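PDB 1OLT: oxygen-independent coproporphyrinogen III oxidase from Escherichia coli, which catalyses the oxygen-independent oxidative decarboxylation of two propionate groups of coproporphyrinogen III, using S-adenosylmethionine and a [4Fe-4S] cluster, to give protoporphyrinogen IX in heme biosynthesis. Local coordinates for residues Tyr56-Phe61 with Met324-Ile329; Ala337-Glu342 with Gly354-Arg359. All blocks are in the same frame, centred on the assembly; numbering follows the deposited sequence. Where two conformers were deposited one is given.

Contact 1 (Tyr56-Phe61 with Met324-Ile329); sequences YVHIPF and MGVSAI. With SAM (S-adenosylmethionine), chain D.
The adenine pocket of the first S-adenosylmethionine is built where Tyr56 and His58 meet the Met324-Ile329 loop. The backbones pair in parallel around Val57. Met324 N donates to Tyr56 O (2.8 Å), and His58 N donates to Met324 O (3.0 Å). The strand carrying Tyr56 belongs to the radical SAM core and leads into the cysteine loop that holds the [4Fe-4S] cluster. From Gly325 to Ala328 the second segment makes a type II beta turn. A CB on Gly325 would collide with His58 O. Beyond the turn, Ile329 reads the adenine edge with its backbone: its N donates to SAM N1 (2.8 Å), and SAM N6 donates to its O (3.0 Å). The Tyr56 ring has CG anti to the backbone N (chi1 175°), which lays its face along the adenine, with SAM C5 3.5 Å above the ring plane and over its centre. Ala328 CB touches the ring edge at CD2. Tyr56 OH and His58 ND1 share a short hydrogen bond of 2.6 Å, and His58 NE2 is held by Asn72 O. Ser327 OG, itself bonded to Val326 O, sits over the centre of the His58 ring. With an alanine in place of Tyr56, the adenine would probably lose the surface under one face, and His58 ND1 would lack its hydroxyl partner. Further along, Val326 CG1 packs on Pro60 CG at 3.7 Å.

Contact 2 (Ala337-Glu342 with Gly354-Arg359); sequences AQNQKE and GNALWR
Gln338 faces both Trp358 and Arg359 in a classic beta bulge. It lies in the three-stranded antiparallel sheet of strands 329-332, 335-339 and 357-362. Gln338 O accepts two backbone amides, Trp358 N at 2.9 Å and Arg359 N at 3.2 Å. Gln338 N donates back to Arg359 O, which completes the hydrogen-bonded pair. The register then shifts by one residue, and Gln340 N bonds to Ala356 O.

The side chains of Gln338 and Arg359 run side by side and point the same way. With CG anti to the backbone N (chi1 -167°) and the chain straight beyond it, Gln338 carries OE1 out alongside the extended Arg359 as far as its NE and NH2. The amide and guanidinium planes are only 14° apart. Arg359 approaches edge-on, and NE (3.0 Å) and NH2 (2.9 Å) both donate to Gln338 OE1. One oxygen thus takes two N-H groups, which holds the guanidinium nearly coplanar with the amide. Gln338 NE2 turns to another partner, Ser327 O.

Gln340 and Arg359 lie on opposite faces of the Trp358 indole. Gln340 crosses it at about a right angle, with OE1 3.6 Å above one face and offset toward the rim. The amide and ring planes are 32° apart, and Gln340 NE2 is bonded to Gln349 on helix 343-353. Against the opposite face lies Arg359 CD. The guanidinium in turn has Trp358 CH2 over one of its faces. Lys341 CD meets the indole obliquely at Trp358 CH2 (3.6 Å).

Elsewhere, Ala337 CB touches Leu357 CD1, and Asn339 packs beside the methyl of Ala356. Asn339 ND2 is bonded to Gly325 O. A water lies 2.9 Å from Asn339 OD1 and accepts a hydrogen bond from Ala356 N, also at 2.9 Å.

Overall arrangement
Read from the N terminus, the chain lays down strand 53-62 early in the radical SAM core. It passes through the parallel strands and helices of the core and the antiparallel strands 283-286 and 289-291, and returns at strand 320-324. Contact 1 closes this long loop. The chain then continues into the small antiparallel sheet. Contact 2 closes a short loop filled by helix 343-353. The two loops follow in series and neither encloses the other. The contacts still touch, with centres 10 Å apart. Ser327 N probably bonds to Gln340 O, and Asn339 ND2 to Gly325 O. The small sheet is thereby tied to the edge of the core at the S-adenosylmethionine pocket.

Contact 1 (Tyr56-Phe61 with Met324-Ile329)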
loop_
_atom_site.group_PDB
_atom_site.type_symbol
_atom_site.label_atom_id
_atom_site.label_comp_id
_atom_site.label_asym_id
_atom_site.label_seq_id
_atom_site.Cartn_x
_atom_site.Cartn_y
_atom_site.Cartn_z
ATOM N N TYR A 56 2.046 8.603 8.269
ATOM C CA TYR A 56 0.989 8.432 7.266
ATOM C C TYR A 56 -0.171 9.380 7.632
ATOM O O TYR A 56 -0.576 9.406 8.776
ATOM C CB TYR A 56 0.466 6.980 7.225
ATOM C CG TYR A 56 -0.674 6.869 6.284
ATOM C CD1 TYR A 56 -0.462 6.817 4.921
ATOM C CD2 TYR A 56 -1.997 6.892 6.744
ATOM C CE1 TYR A 56 -1.587 6.812 4.020
ATOM C CE2 TYR A 56 -3.096 6.837 5.853
ATOM C CZ TYR A 56 -2.876 6.806 4.515
ATOM O OH TYR A 56 -3.922 6.829 3.629
ATOM N N VAL A 57 -0.675 10.159 6.664
ATOM C CA VAL A 57 -1.871 10.955 6.856
ATOM C C VAL A 57 -2.951 10.541 5.812
ATOM O O VAL A 57 -2.667 10.476 4.591
ATOM C CB VAL A 57 -1.601 12.469 6.719
ATOM C CG1 VAL A 57 -2.900 13.226 7.000
ATOM C CG2 VAL A 57 -0.470 12.934 7.637
ATOM N N HIS A 58 -4.138 10.190 6.298
ATOM C CA HIS A 58 -5.249 9.811 5.461
ATOM C C HIS A 58 -6.037 11.095 5.128
ATOM O O HIS A 58 -6.394 11.844 6.017
ATOM C CB HIS A 58 -6.195 8.863 6.138
ATOM C CG HIS A 58 -7.006 8.079 5.159
ATOM N ND1 HIS A 58 -6.449 7.092 4.379
ATOM C CD2 HIS A 58 -8.325 8.136 4.829
ATOM C CE1 HIS A 58 -7.405 6.552 3.629
ATOM N NE2 HIS A 58 -8.549 7.169 3.887
ATOM N N ILE A 59 -6.240 11.344 3.864
ATOM C CA ILE A 59 -7.052 12.444 3.386
ATOM C C ILE A 59 -8.230 11.796 2.647
ATOM O O ILE A 59 -8.041 11.223 1.560
ATOM C CB ILE A 59 -6.267 13.381 2.426
ATOM C CG1 ILE A 59 -4.994 13.997 3.001
ATOM C CG2 ILE A 59 -7.190 14.535 1.970
ATOM C CD1 ILE A 59 -5.198 14.803 4.218
ATOM N N PRO A 60 -9.423 11.776 3.234
ATOM C CA PRO A 60 -10.442 10.906 2.670
ATOM C C PRO A 60 -11.232 11.431 1.477
ATOM O O PRO A 60 -11.852 10.621 0.793
ATOM C CB PRO A 60 -11.388 10.671 3.856
ATOM C CG PRO A 60 -11.320 12.000 4.666
ATOM C CD PRO A 60 -9.882 12.391 4.512
ATOM N N PHE A 61 -11.169 12.718 1.181
ATOM C CA PHE A 61 -12.088 13.316 0.267
ATOM C C PHE A 61 -11.738 13.054 -1.204
ATOM O O PHE A 61 -10.562 13.102 -1.595
ATOM C CB PHE A 61 -12.207 14.841 0.595
ATOM C CG PHE A 61 -12.592 15.118 1.995
ATOM C CD1 PHE A 61 -13.809 14.777 2.463
ATOM C CD2 PHE A 61 -11.670 15.686 2.864
ATOM C CE1 PHE A 61 -14.134 14.995 3.810
ATOM C CE2 PHE A 61 -11.996 15.892 4.172
ATOM C CZ PHE A 61 -13.214 15.593 4.620
ATOM N N MET A 324 -2.180 9.152 11.035
ATOM C CA MET A 324 -3.076 10.252 11.498
ATOM C C MET A 324 -4.230 10.380 10.522
ATOM O O MET A 324 -4.081 10.074 9.332
ATOM C CB MET A 324 -2.309 11.566 11.533
ATOM C CG MET A 324 -1.289 11.724 12.671
ATOM S SD MET A 324 0.077 12.859 12.182
ATOM C CE MET A 324 1.140 11.701 11.338
ATOM N N GLY A 325 -5.388 10.815 11.005
ATOM C CA GLY A 325 -6.573 11.000 10.198
ATOM C C GLY A 325 -7.532 9.787 10.250
ATOM O O GLY A 325 -7.247 8.726 10.849
ATOM N N VAL A 326 -8.700 9.971 9.690
ATOM C CA VAL A 326 -9.732 8.965 9.730
ATOM C C VAL A 326 -9.226 7.651 9.067
ATOM O O VAL A 326 -8.652 7.692 8.003
ATOM C CB VAL A 326 -11.066 9.503 9.026
ATOM C CG1 VAL A 326 -10.905 9.676 7.526
ATOM C CG2 VAL A 326 -12.178 8.569 9.280
ATOM N N SER A 327 -9.442 6.514 9.741
ATOM C CA SER A 327 -9.044 5.167 9.355
ATOM C C SER A 327 -7.555 4.861 9.448
ATOM O O SER A 327 -7.189 3.717 9.250
ATOM C CB SER A 327 -9.530 4.780 7.965
ATOM O OG SER A 327 -8.681 5.270 6.914
ATOM N N ALA A 328 -6.721 5.846 9.811
ATOM C CA ALA A 328 -5.284 5.659 9.763
ATOM C C ALA A 328 -4.801 4.609 10.724
ATOM O O ALA A 328 -5.157 4.596 11.892
ATOM C CB ALA A 328 -4.537 6.944 9.954
ATOM N N ILE A 329 -3.988 3.709 10.180
ATOM C CA ILE A 329 -3.267 2.674 10.952
ATOM C C ILE A 329 -1.840 3.038 11.308
ATOM O O ILE A 329 -1.089 3.533 10.473
ATOM C CB ILE A 329 -3.286 1.328 10.209
ATOM C CG1 ILE A 329 -4.731 0.864 10.037
ATOM C CG2 ILE A 329 -2.623 0.234 11.039
ATOM C CD1 ILE A 329 -4.931 -0.244 8.914
HETATM N N SAM D . -5.963 -0.821 -0.554
HETATM C CA SAM D . -6.036 -0.893 -2.025
HETATM C C SAM D . -6.645 -2.228 -2.504
HETATM O O SAM D . -7.665 -2.304 -3.217
HETATM O OXT SAM D . -6.169 -3.342 -2.198
HETATM C CB SAM D . -4.635 -0.648 -2.645
HETATM C CG SAM D . -4.051 0.789 -2.460
HETATM S SD SAM D . -2.684 0.911 -1.258
HETATM C CE SAM D . -1.218 0.871 -2.351
HETATM C "C5'" SAM D . -2.540 2.624 -0.625
HETATM C "C4'" SAM D . -3.780 3.046 0.148
HETATM O "O4'" SAM D . -3.815 2.244 1.319
HETATM C "C3'" SAM D . -3.757 4.493 0.652
HETATM O "O3'" SAM D . -4.061 5.412 -0.382
HETATM C "C2'" SAM D . -4.737 4.378 1.786
HETATM O "O2'" SAM D . -6.044 4.293 1.285
HETATM C "C1'" SAM D . -4.352 3.022 2.406
HETATM N N9 SAM D . -3.329 3.145 3.429
HETATM C C8 SAM D . -1.992 3.204 3.255
HETATM N N7 SAM D . -1.391 3.344 4.502
HETATM C C5 SAM D . -2.328 3.368 5.413
HETATM C C6 SAM D . -2.290 3.498 6.774
HETATM N N6 SAM D . -1.169 3.584 7.470
HETATM N N1 SAM D . -3.474 3.509 7.419
HETATM C C2 SAM D . -4.641 3.402 6.763
HETATM N N3 SAM D . -4.697 3.301 5.429
HETATM C C4 SAM D . -3.549 3.274 4.766
#

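Contact 2 (Ala337-Glu342 with Gly354-Arg359)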
loop_
_atom_site.group_PDB
_atom_site.type_symbol
_atom_site.label_atom_id
_atom_site.label_comp_id
_atom_site.label_asym_id
_atom_site.label_seq_id
_atom_site.Cartn_x
_atom_site.Cartn_y
_atom_site.Cartn_z
ATOM N N ALA A 337 -2.522 -0.147 15.707
ATOM C CA ALA A 337 -3.579 0.675 16.262
ATOM C C ALA A 337 -4.229 1.446 15.138
ATOM O O ALA A 337 -3.549 2.008 14.285
ATOM C CB ALA A 337 -2.969 1.632 17.297
ATOM N N GLN A 338 -5.538 1.539 15.158
ATOM C CA GLN A 338 -6.245 2.226 14.089
ATOM C C GLN A 338 -7.173 3.262 14.657
ATOM O O GLN A 338 -7.858 3.018 15.652
ATOM C CB GLN A 338 -7.117 1.264 13.256
ATOM C CG GLN A 338 -7.640 1.826 11.976
ATOM C CD GLN A 338 -8.359 0.813 11.062
ATOM O OE1 GLN A 338 -8.837 -0.204 11.539
ATOM N NE2 GLN A 338 -8.421 1.114 9.749
ATOM N N ASN A 339 -7.195 4.395 13.995
ATOM C CA ASN A 339 -8.185 5.435 14.240
ATOM C C ASN A 339 -9.584 5.039 13.764
ATOM O O ASN A 339 -9.756 4.228 12.824
ATOM C CB ASN A 339 -7.765 6.712 13.509
ATOM C CG ASN A 339 -6.665 7.481 14.222
ATOM O OD1 ASN A 339 -6.378 7.265 15.430
ATOM N ND2 ASN A 339 -6.040 8.457 13.467
ATOM N N GLN A 340 -10.587 5.591 14.423
ATOM C CA GLN A 340 -11.984 5.622 13.949
ATOM C C GLN A 340 -12.037 5.710 12.427
ATOM O O GLN A 340 -11.409 6.572 11.829
ATOM C CB GLN A 340 -12.726 6.825 14.598
ATOM C CG GLN A 340 -12.824 6.801 16.126
ATOM C CD GLN A 340 -13.703 5.726 16.712
ATOM O OE1 GLN A 340 -14.466 5.065 16.006
ATOM N NE2 GLN A 340 -13.558 5.505 18.023
ATOM N N LYS A 341 -12.822 4.829 11.823
ATOM C CA LYS A 341 -13.014 4.819 10.398
ATOM C C LYS A 341 -14.198 5.638 9.900
ATOM O O LYS A 341 -14.312 5.881 8.729
ATOM C CB LYS A 341 -13.077 3.371 9.847
ATOM C CG LYS A 341 -14.330 2.586 10.109
ATOM C CD LYS A 341 -14.123 1.054 9.759
ATOM C CE LYS A 341 -13.798 0.816 8.269
ATOM N NZ LYS A 341 -13.078 -0.496 8.034
ATOM N N GLU A 342 -15.061 6.079 10.753
ATOM C CA GLU A 342 -16.139 6.949 10.289
ATOM C C GLU A 342 -15.789 8.330 10.736
ATOM O O GLU A 342 -15.439 8.556 11.893
ATOM C CB GLU A 342 -17.445 6.570 10.914
ATOM C CG GLU A 342 -17.520 5.103 11.111
ATOM C CD GLU A 342 -18.615 4.507 10.384
ATOM O OE1 GLU A 342 -18.385 4.141 9.180
ATOM O OE2 GLU A 342 -19.678 4.392 11.059
ATOM N N GLY A 354 -8.537 14.426 22.046
ATOM C CA GLY A 354 -7.332 14.767 21.287
ATOM C C GLY A 354 -6.725 13.684 20.416
ATOM O O GLY A 354 -5.732 13.948 19.687
ATOM N N ASN A 355 -7.360 12.509 20.392
ATOM C CA ASN A 355 -6.996 11.415 19.497
ATOM C C ASN A 355 -8.249 10.623 19.057
ATOM O O ASN A 355 -9.353 10.777 19.609
ATOM C CB ASN A 355 -5.956 10.460 20.216
ATOM C CG ASN A 355 -6.547 9.710 21.354
ATOM O OD1 ASN A 355 -6.397 10.099 22.547
ATOM N ND2 ASN A 355 -7.246 8.653 21.050
ATOM N N ALA A 356 -8.070 9.762 18.081
ATOM C CA ALA A 356 -9.169 8.982 17.553
ATOM C C ALA A 356 -8.896 7.488 17.651
ATOM O O ALA A 356 -9.470 6.714 16.898
ATOM C CB ALA A 356 -9.416 9.383 16.103
ATOM N N LEU A 357 -8.059 7.074 18.582
ATOM C CA LEU A 357 -7.747 5.641 18.728
ATOM C C LEU A 357 -9.009 4.846 18.940
ATOM O O LEU A 357 -9.769 5.101 19.878
ATOM C CB LEU A 357 -6.768 5.381 19.880
ATOM C CG LEU A 357 -6.461 3.900 20.167
ATOM C CD1 LEU A 357 -5.766 3.256 19.082
ATOM C CD2 LEU A 357 -5.603 3.816 21.432
ATOM N N TRP A 358 -9.209 3.866 18.068
ATOM C CA TRP A 358 -10.415 3.038 18.028
ATOM C C TRP A 358 -10.144 1.598 18.452
ATOM O O TRP A 358 -10.781 1.063 19.364
ATOM C CB TRP A 358 -10.966 3.063 16.617
ATOM C CG TRP A 358 -12.127 2.208 16.365
ATOM C CD1 TRP A 358 -13.132 1.911 17.225
ATOM C CD2 TRP A 358 -12.429 1.549 15.153
ATOM N NE1 TRP A 358 -14.050 1.100 16.613
ATOM C CE2 TRP A 358 -13.633 0.833 15.350
ATOM C CE3 TRP A 358 -11.800 1.477 13.903
ATOM C CZ2 TRP A 358 -14.208 0.050 14.361
ATOM C CZ3 TRP A 358 -12.376 0.730 12.900
ATOM C CH2 TRP A 358 -13.578 0.006 13.135
ATOM N N ARG A 359 -9.226 0.954 17.756
ATOM C CA ARG A 359 -8.947 -0.446 18.011
ATOM C C ARG A 359 -7.522 -0.784 17.648
ATOM O O ARG A 359 -6.846 0.001 17.011
ATOM C CB ARG A 359 -9.892 -1.318 17.197
ATOM C CG ARG A 359 -9.841 -1.018 15.735
ATOM C CD ARG A 359 -10.808 -1.886 14.879
ATOM N NE ARG A 359 -10.555 -1.758 13.475
ATOM C CZ ARG A 359 -10.920 -2.647 12.538
ATOM N NH1 ARG A 359 -11.533 -3.762 12.893
ATOM N NH2 ARG A 359 -10.660 -2.424 11.233
HETATM O O HOH W 1 -5.403 9.480 16.978
#